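Local coordinates for protein enolase (alpha proteobacterium BAL199, PDB 3UGV) that probably acts as a magnesium-dependent lyase or related enzyme of the enolase superfamily, abstracting a proton next to a substrate carboxylate, at residues F[160-174]-F[190-204]. Sequence-based numbering, arbitrary orientation.
Sequences AYNSNGLWLKSPAEV and FKGLKLRMGRDDPAV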
ATOM      1  N   ALA F 160      19.253 -32.870   8.979  1.00 24.37           N
ATOM      2  CA  ALA F 160      18.532 -32.538  10.202  1.00 18.31           C
ATOM      3  C   ALA F 160      19.409 -31.757  11.155  1.00 20.79           C
ATOM      4  O   ALA F 160      20.616 -31.654  10.969  1.00 31.65           O
ATOM      5  CB  ALA F 160      18.000 -33.797  10.876  1.00 18.58           C
ATOM      6  N   TYR F 161      18.788 -31.185  12.174  1.00 21.84           N
ATOM      7  CA  TYR F 161      19.522 -30.539  13.246  1.00 18.02           C
ATOM      8  C   TYR F 161      18.983 -31.092  14.544  1.00 21.50           C
ATOM      9  O   TYR F 161      17.831 -31.539  14.615  1.00 15.00           O
ATOM     10  CB  TYR F 161      19.370 -29.010  13.185  1.00 11.30           C
ATOM     11  CG  TYR F 161      17.964 -28.474  13.473  1.00 19.66           C
ATOM     12  CD1 TYR F 161      17.603 -28.080  14.747  1.00 24.98           C
ATOM     13  CD2 TYR F 161      17.019 -28.337  12.458  1.00 19.27           C
ATOM     14  CE1 TYR F 161      16.341 -27.582  15.008  1.00 33.29           C
ATOM     15  CE2 TYR F 161      15.766 -27.834  12.707  1.00 15.19           C
ATOM     16  CZ  TYR F 161      15.435 -27.459  13.989  1.00 22.70           C
ATOM     17  OH  TYR F 161      14.200 -26.968  14.265  1.00 25.80           O
ATOM     18  N   ASN F 162      19.811 -31.060  15.574  1.00 20.98           N
ATOM     19  CA  ASN F 162      19.491 -31.751  16.809  1.00 21.70           C
ATOM     20  C   ASN F 162      18.818 -30.821  17.823  1.00 26.60           C
ATOM     21  O   ASN F 162      19.464 -29.929  18.383  1.00 30.66           O
ATOM     22  CB  ASN F 162      20.784 -32.362  17.390  1.00 16.63           C
ATOM     23  CG  ASN F 162      20.522 -33.328  18.536  1.00 25.20           C
ATOM     24  OD1 ASN F 162      19.483 -33.274  19.206  1.00 23.18           O
ATOM     25  ND2 ASN F 162      21.478 -34.216  18.775  1.00 23.04           N
ATOM     26  N   SER F 163      17.527 -31.026  18.077  1.00 23.25           N
ATOM     27  CA  SER F 163      16.867 -30.237  19.113  1.00 28.97           C
ATOM     28  C   SER F 163      16.664 -30.953  20.450  1.00 29.99           C
ATOM     29  O   SER F 163      15.835 -30.532  21.257  1.00 26.82           O
ATOM     30  CB  SER F 163      15.559 -29.592  18.610  1.00 28.03           C
ATOM     31  OG  SER F 163      14.568 -30.550  18.323  1.00 37.88           O
ATOM     32  N   ASN F 164      17.436 -32.008  20.703  1.00 27.50           N
ATOM     33  CA  ASN F 164      17.277 -32.755  21.953  1.00 26.32           C
ATOM     34  C   ASN F 164      17.441 -31.939  23.242  1.00 37.61           C
ATOM     35  O   ASN F 164      16.852 -32.285  24.266  1.00 48.74           O
ATOM     36  CB  ASN F 164      18.233 -33.936  22.012  1.00 27.14           C
ATOM     37  CG  ASN F 164      17.605 -35.231  21.539  1.00 31.42           C
ATOM     38  OD1 ASN F 164      16.379 -35.357  21.428  1.00 31.79           O
ATOM     39  ND2 ASN F 164      18.454 -36.218  21.273  1.00 26.70           N
ATOM     40  N   GLY F 165      18.245 -30.877  23.208  1.00 36.32           N
ATOM     41  CA  GLY F 165      18.561 -30.156  24.435  1.00 34.65           C
ATOM     42  C   GLY F 165      19.067 -28.728  24.294  1.00 31.82           C
ATOM     43  O   GLY F 165      18.467 -27.913  23.605  1.00 28.94           O
ATOM     44  N   LEU F 166      20.178 -28.423  24.958  1.00 30.30           N
ATOM     45  CA  LEU F 166      20.675 -27.052  25.048  1.00 27.20           C
ATOM     46  C   LEU F 166      19.598 -26.128  25.626  1.00 34.66           C
ATOM     47  O   LEU F 166      19.320 -25.041  25.087  1.00 29.44           O
ATOM     48  CB  LEU F 166      21.171 -26.546  23.690  1.00 16.45           C
ATOM     49  CG  LEU F 166      22.163 -27.487  22.988  1.00 26.45           C
ATOM     50  CD1 LEU F 166      22.735 -26.851  21.728  1.00 19.43           C
ATOM     51  CD2 LEU F 166      23.288 -27.870  23.945  1.00 24.73           C
ATOM     52  N   TRP F 167      18.997 -26.580  26.728  1.00 27.00           N
ATOM     53  CA  TRP F 167      17.994 -25.797  27.450  1.00 23.59           C
ATOM     54  C   TRP F 167      18.699 -24.743  28.297  1.00 21.65           C
ATOM     55  O   TRP F 167      19.896 -24.535  28.130  1.00 25.75           O
ATOM     56  CB  TRP F 167      17.089 -26.704  28.291  1.00 24.28           C
ATOM     57  CG  TRP F 167      16.156 -27.495  27.434  1.00 31.27           C
ATOM     58  CD1 TRP F 167      16.231 -28.827  27.135  1.00 36.23           C
ATOM     59  CD2 TRP F 167      15.027 -26.986  26.722  1.00 29.08           C
ATOM     60  NE1 TRP F 167      15.208 -29.176  26.288  1.00 32.77           N
ATOM     61  CE2 TRP F 167      14.455 -28.063  26.022  1.00 32.70           C
ATOM     62  CE3 TRP F 167      14.438 -25.722  26.617  1.00 34.37           C
ATOM     63  CZ2 TRP F 167      13.317 -27.915  25.236  1.00 36.43           C
ATOM     64  CZ3 TRP F 167      13.321 -25.576  25.833  1.00 34.42           C
ATOM     65  CH2 TRP F 167      12.771 -26.666  25.149  1.00 37.90           C
ATOM     66  N   LEU F 168      17.967 -24.073  29.186  1.00 23.01           N
ATOM     67  CA  LEU F 168      18.495 -22.867  29.846  1.00 29.40           C
ATOM     68  C   LEU F 168      19.389 -23.128  31.056  1.00 37.29           C
ATOM     69  O   LEU F 168      19.213 -22.519  32.108  1.00 45.60           O
ATOM     70  CB  LEU F 168      17.365 -21.879  30.195  1.00 27.94           C
ATOM     71  CG  LEU F 168      16.550 -21.396  28.975  1.00 40.05           C
ATOM     72  CD1 LEU F 168      15.684 -20.160  29.276  1.00 34.06           C
ATOM     73  CD2 LEU F 168      17.465 -21.115  27.787  1.00 35.45           C
ATOM     74  N   LYS F 169      20.358 -24.027  30.888  1.00 35.84           N
ATOM     75  CA  LYS F 169      21.361 -24.310  31.912  1.00 32.18           C
ATOM     76  C   LYS F 169      22.552 -23.366  31.766  1.00 33.50           C
ATOM     77  O   LYS F 169      22.506 -22.413  30.989  1.00 40.72           O
ATOM     78  CB  LYS F 169      21.805 -25.768  31.819  1.00 36.24           C
ATOM     79  CG  LYS F 169      20.640 -26.755  31.982  1.00 46.13           C
ATOM     80  CD  LYS F 169      21.108 -28.197  31.937  1.00 51.86           C
ATOM     81  CE  LYS F 169      21.736 -28.529  30.590  1.00 65.42           C
ATOM     82  NZ  LYS F 169      22.295 -29.915  30.560  1.00 72.13           N
ATOM     83  N   SER F 170      23.617 -23.617  32.515  1.00 29.87           N
ATOM     84  CA  SER F 170      24.779 -22.729  32.499  1.00 28.26           C
ATOM     85  C   SER F 170      25.557 -22.897  31.200  1.00 30.32           C
ATOM     86  O   SER F 170      25.490 -23.958  30.566  1.00 35.51           O
ATOM     87  CB  SER F 170      25.709 -23.059  33.665  1.00 33.51           C
ATOM     88  OG  SER F 170      26.344 -24.314  33.444  1.00 37.97           O
ATOM     89  N   PRO F 171      26.316 -21.860  30.809  1.00 30.29           N
ATOM     90  CA  PRO F 171      27.143 -21.937  29.597  1.00 26.59           C
ATOM     91  C   PRO F 171      27.979 -23.215  29.518  1.00 34.27           C
ATOM     92  O   PRO F 171      27.903 -23.926  28.512  1.00 32.06           O
ATOM     93  CB  PRO F 171      28.054 -20.711  29.719  1.00 27.00           C
ATOM     94  CG  PRO F 171      27.220 -19.716  30.492  1.00 26.77           C
ATOM     95  CD  PRO F 171      26.361 -20.524  31.434  1.00 25.51           C
ATOM     96  N   ALA F 172      28.769 -23.502  30.553  1.00 42.45           N
ATOM     97  CA  ALA F 172      29.681 -24.644  30.504  1.00 43.78           C
ATOM     98  C   ALA F 172      28.918 -25.958  30.363  1.00 35.24           C
ATOM     99  O   ALA F 172      29.349 -26.855  29.658  1.00 36.83           O
ATOM    100  CB  ALA F 172      30.595 -24.673  31.727  1.00 42.60           C
ATOM    101  N   GLU F 173      27.779 -26.062  31.033  1.00 39.07           N
ATOM    102  CA  GLU F 173      26.947 -27.252  30.931  1.00 39.02           C
ATOM    103  C   GLU F 173      26.346 -27.385  29.542  1.00 34.83           C
ATOM    104  O   GLU F 173      26.186 -28.487  29.034  1.00 38.87           O
ATOM    105  CB  GLU F 173      25.800 -27.189  31.928  1.00 45.29           C
ATOM    106  CG  GLU F 173      26.125 -27.618  33.331  1.00 53.39           C
ATOM    107  CD  GLU F 173      24.874 -27.695  34.175  1.00 65.39           C
ATOM    108  OE1 GLU F 173      24.319 -26.624  34.505  1.00 71.11           O
ATOM    109  OE2 GLU F 173      24.430 -28.824  34.479  1.00 70.29           O
ATOM    110  N   VAL F 174      25.992 -26.259  28.934  1.00 34.19           N
ATOM    111  CA  VAL F 174      25.348 -26.300  27.627  1.00 31.05           C
ATOM    112  C   VAL F 174      26.380 -26.642  26.555  1.00 26.04           C
ATOM    113  O   VAL F 174      26.099 -27.398  25.620  1.00 28.07           O
ATOM    114  CB  VAL F 174      24.588 -24.988  27.321  1.00 31.47           C
ATOM    115  CG1 VAL F 174      24.191 -24.921  25.853  1.00 23.42           C
ATOM    116  CG2 VAL F 174      23.358 -24.887  28.216  1.00 26.89           C
ATOM    117  N   PHE F 190      25.821 -33.993  13.535  1.00 25.19           N
ATOM    118  CA  PHE F 190      24.818 -33.018  13.096  1.00 30.39           C
ATOM    119  C   PHE F 190      25.488 -31.735  12.628  1.00 29.28           C
ATOM    120  O   PHE F 190      26.495 -31.308  13.200  1.00 33.12           O
ATOM    121  CB  PHE F 190      23.842 -32.679  14.217  1.00 21.06           C
ATOM    122  CG  PHE F 190      22.769 -33.702  14.413  1.00 26.13           C
ATOM    123  CD1 PHE F 190      21.769 -33.856  13.467  1.00 28.07           C
ATOM    124  CD2 PHE F 190      22.745 -34.497  15.550  1.00 19.35           C
ATOM    125  CE1 PHE F 190      20.762 -34.794  13.644  1.00 29.50           C
ATOM    126  CE2 PHE F 190      21.734 -35.429  15.737  1.00 28.97           C
ATOM    127  CZ  PHE F 190      20.743 -35.579  14.777  1.00 27.38           C
ATOM    128  N   LYS F 191      24.924 -31.110  11.602  1.00 32.00           N
ATOM    129  CA  LYS F 191      25.476 -29.861  11.086  1.00 24.22           C
ATOM    130  C   LYS F 191      24.781 -28.651  11.704  1.00 29.04           C
ATOM    131  O   LYS F 191      25.120 -27.504  11.396  1.00 23.19           O
ATOM    132  CB  LYS F 191      25.369 -29.813   9.567  1.00 24.59           C
ATOM    133  CG  LYS F 191      26.048 -30.970   8.830  1.00 18.88           C
ATOM    134  CD  LYS F 191      25.602 -30.952   7.345  1.00 67.91           C
ATOM    135  CE  LYS F 191      26.471 -31.807   6.418  1.00 62.29           C
ATOM    136  NZ  LYS F 191      26.380 -33.277   6.647  1.00 50.86           N
ATOM    137  N   GLY F 192      23.805 -28.909  12.573  1.00 17.64           N
ATOM    138  CA  GLY F 192      23.107 -27.833  13.252  1.00 15.40           C
ATOM    139  C   GLY F 192      22.536 -28.310  14.574  1.00 21.12           C
ATOM    140  O   GLY F 192      22.214 -29.480  14.735  1.00 21.56           O
ATOM    141  N   LEU F 193      22.424 -27.391  15.523  1.00 22.14           N
ATOM    142  CA  LEU F 193      21.931 -27.689  16.865  1.00 23.45           C
ATOM    143  C   LEU F 193      20.897 -26.619  17.172  1.00 24.22           C
ATOM    144  O   LEU F 193      21.096 -25.468  16.805  1.00 17.36           O
ATOM    145  CB  LEU F 193      23.079 -27.567  17.881  1.00 15.98           C
ATOM    146  CG  LEU F 193      24.267 -28.515  17.711  1.00 21.98           C
ATOM    147  CD1 LEU F 193      25.358 -28.178  18.700  1.00 21.89           C
ATOM    148  CD2 LEU F 193      23.817 -29.955  17.907  1.00 23.93           C
ATOM    149  N   LYS F 194      19.800 -26.970  17.830  1.00 26.90           N
ATOM    150  CA  LYS F 194      18.926 -25.932  18.367  1.00 17.51           C
ATOM    151  C   LYS F 194      19.401 -25.473  19.739  1.00 26.23           C
ATOM    152  O   LYS F 194      19.570 -26.276  20.652  1.00 27.92           O
ATOM    153  CB  LYS F 194      17.467 -26.380  18.454  1.00 24.23           C
ATOM    154  CG  LYS F 194      16.579 -25.299  19.090  1.00 21.68           C
ATOM    155  CD  LYS F 194      15.142 -25.465  18.707  1.00 29.49           C
ATOM    156  CE  LYS F 194      14.902 -24.957  17.307  1.00 29.22           C
ATOM    157  NZ  LYS F 194      13.564 -25.397  16.843  1.00 27.90           N
ATOM    158  N   LEU F 195      19.583 -24.168  19.883  1.00 27.64           N
ATOM    159  CA  LEU F 195      20.031 -23.582  21.133  1.00 27.64           C
ATOM    160  C   LEU F 195      18.900 -22.729  21.733  1.00 30.14           C
ATOM    161  O   LEU F 195      18.395 -21.812  21.085  1.00 24.54           O
ATOM    162  CB  LEU F 195      21.282 -22.733  20.874  1.00 22.16           C
ATOM    163  CG  LEU F 195      21.859 -21.959  22.048  1.00 25.03           C
ATOM    164  CD1 LEU F 195      22.354 -22.943  23.075  1.00 29.98           C
ATOM    165  CD2 LEU F 195      22.968 -21.032  21.602  1.00 29.12           C
ATOM    166  N   ARG F 196      18.485 -23.032  22.962  1.00 21.16           N
ATOM    167  CA  ARG F 196      17.424 -22.241  23.580  1.00 16.79           C
ATOM    168  C   ARG F 196      17.991 -21.005  24.275  1.00 22.81           C
ATOM    169  O   ARG F 196      19.053 -21.054  24.903  1.00 24.70           O
ATOM    170  CB  ARG F 196      16.592 -23.071  24.557  1.00 16.87           C
ATOM    171  CG  ARG F 196      15.504 -23.921  23.902  1.00 23.87           C
ATOM    172  CD  ARG F 196      16.015 -25.240  23.309  1.00 20.90           C
ATOM    173  NE  ARG F 196      14.946 -25.953  22.602  1.00 27.75           N
ATOM    174  CZ  ARG F 196      14.999 -27.235  22.237  1.00 31.78           C
ATOM    175  NH1 ARG F 196      16.077 -27.954  22.519  1.00 26.35           N
ATOM    176  NH2 ARG F 196      13.972 -27.803  21.596  1.00 21.11           N
ATOM    177  N   MET F 197      17.281 -19.893  24.141  1.00 16.93           N
ATOM    178  CA  MET F 197      17.674 -18.645  24.788  1.00 20.70           C
ATOM    179  C   MET F 197      16.505 -18.058  25.582  1.00 25.65           C
ATOM    180  O   MET F 197      15.351 -18.481  25.438  1.00 28.47           O
ATOM    181  CB  MET F 197      18.166 -17.627  23.757  1.00 21.08           C
ATOM    182  CG  MET F 197      19.543 -17.961  23.137  1.00 28.29           C
ATOM    183  SD  MET F 197      20.321 -16.488  22.404  1.00 29.55           S
ATOM    184  CE  MET F 197      21.898 -17.136  21.861  1.00 29.42           C
ATOM    185  N   GLY F 198      16.810 -17.083  26.422  1.00 21.92           N
ATOM    186  CA  GLY F 198      15.800 -16.455  27.247  1.00 26.65           C
ATOM    187  C   GLY F 198      16.150 -16.441  28.726  1.00 32.86           C
ATOM    188  O   GLY F 198      15.264 -16.426  29.574  1.00 28.91           O
ATOM    189  N   ARG F 199      17.443 -16.455  29.043  1.00 25.71           N
ATOM    190  CA  ARG F 199      17.860 -16.325  30.431  1.00 26.85           C
ATOM    191  C   ARG F 199      17.467 -14.953  30.974  1.00 28.62           C
ATOM    192  O   ARG F 199      17.138 -14.053  30.209  1.00 31.01           O
ATOM    193  CB  ARG F 199      19.362 -16.554  30.547  1.00 25.34           C
ATOM    194  CG  ARG F 199      19.720 -18.021  30.419  1.00 26.70           C
ATOM    195  CD  ARG F 199      21.170 -18.216  30.039  1.00 26.55           C
ATOM    196  NE  ARG F 199      21.466 -19.621  29.763  1.00 27.31           N
ATOM    197  CZ  ARG F 199      21.317 -20.209  28.577  1.00 30.68           C
ATOM    198  NH1 ARG F 199      20.868 -19.519  27.536  1.00 32.44           N
ATOM    199  NH2 ARG F 199      21.616 -21.492  28.431  1.00 28.02           N
ATOM    200  N   ASP F 200      17.482 -14.799  32.291  1.00 31.43           N
ATOM    201  CA  ASP F 200      17.221 -13.498  32.903  1.00 32.79           C
ATOM    202  C   ASP F 200      18.224 -12.456  32.448  1.00 23.79           C
ATOM    203  O   ASP F 200      17.862 -11.316  32.171  1.00 40.01           O
ATOM    204  CB  ASP F 200      17.245 -13.601  34.428  1.00 45.19           C
ATOM    205  CG  ASP F 200      16.034 -14.328  34.976  1.00 58.78           C
ATOM    206  OD1 ASP F 200      14.904 -13.972  34.577  1.00 58.46           O
ATOM    207  OD2 ASP F 200      16.211 -15.259  35.794  1.00 64.81           O
ATOM    208  N   ASP F 201      19.491 -12.843  32.399  1.00 31.01           N
ATOM    209  CA  ASP F 201      20.556 -11.971  31.913  1.00 37.93           C
ATOM    210  C   ASP F 201      20.908 -12.353  30.472  1.00 34.36           C
ATOM    211  O   ASP F 201      21.506 -13.403  30.232  1.00 40.40           O
ATOM    212  CB  ASP F 201      21.794 -12.106  32.803  1.00 40.81           C
ATOM    213  CG  ASP F 201      22.905 -11.114  32.440  1.00 47.96           C
ATOM    214  OD1 ASP F 201      22.746 -10.313  31.489  1.00 40.06           O
ATOM    215  OD2 ASP F 201      23.952 -11.141  33.124  1.00 55.81           O
ATOM    216  N   PRO F 202      20.535 -11.500  29.512  1.00 27.82           N
ATOM    217  CA  PRO F 202      20.831 -11.660  28.079  1.00 28.47           C
ATOM    218  C   PRO F 202      22.313 -11.931  27.813  1.00 29.63           C
ATOM    219  O   PRO F 202      22.661 -12.653  26.877  1.00 34.88           O
ATOM    220  CB  PRO F 202      20.492 -10.292  27.503  1.00 30.81           C
ATOM    221  CG  PRO F 202      19.588  -9.674  28.481  1.00 29.07           C
ATOM    222  CD  PRO F 202      19.951 -10.187  29.814  1.00 24.25           C
ATOM    223  N   ALA F 203      23.183 -11.346  28.629  1.00 20.81           N
ATOM    224  CA  ALA F 203      24.613 -11.510  28.436  1.00 26.49           C
ATOM    225  C   ALA F 203      24.958 -12.979  28.560  1.00 24.68           C
ATOM    226  O   ALA F 203      25.888 -13.449  27.925  1.00 28.67           O
ATOM    227  CB  ALA F 203      25.404 -10.690  29.464  1.00 18.61           C
ATOM    228  N   VAL F 204      24.205 -13.705  29.381  1.00 22.97           N
ATOM    229  CA  VAL F 204      24.504 -15.111  29.598  1.00 22.61           C
ATOM    230  C   VAL F 204      24.031 -15.969  28.419  1.00 25.25           C
ATOM    231  O   VAL F 204      24.622 -17.004  28.121  1.00 29.53           O
ATOM    232  CB  VAL F 204      23.948 -15.609  30.947  1.00 27.04           C
ATOM    233  CG1 VAL F 204      24.372 -17.036  31.199  1.00 26.85           C
ATOM    234  CG2 VAL F 204      24.449 -14.722  32.079  1.00 23.78           C
TER
HETATM  235  O   HOH W   1      23.096 -32.138   9.840  1.00 30.86           O
HETATM  236  O   HOH W   2      19.288 -29.145  20.937  1.00 21.70           O
HETATM  237  O   HOH W   3      20.808 -22.788  26.199  1.00 34.52           O
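A first torsion that sets CG of Arg196 opposite its carbonyl carbon (chi1 -82°) and a bend at chi2 (81°) lay the side chain along one face of the Trp167 ring. The end of strand 157-162 and the whole of strand 192-196, with the loops and helix starts that follow, are neighbours in the beta-alpha-barrel domain of the enolase superfamily, joined by the right-handed beta-alpha-beta crossover through helix 171-183. The Arg196 guanidinium lies flat on the Trp167 six-membered ring, planes 12° apart, in a cation-pi stack with CZ 3.9 Å from the ring centroid. NH1 donates to two oxygens in the guanidinium plane, meeting Gly165 O on a lone pair (2.6 Å) and Ser163 O from above that carbonyl's plane (2.9 Å). With an alanine in place of Arg196, both carbonyls would probably lose their shared donor and the indole its flat partner. At the strands, Asn162 N bonds Gly192 O and Lys194 N bonds Asn162 O, a single parallel bridge, while Asn162 CB sits over the Phe190 face. Lys194 NZ donates to Tyr161 OH at 3.1 Å and pairs with Glu347 and the magnesium ligand Glu251. Leu168 CD2 sits over the rim of one face of the Arg199 guanidinium, whose NE and NH2 grip Lys169 O, at 3.2 Å and 2.9 Å; NH1 pairs with Asp205, and NH2 donates to a water 2.7 Å away.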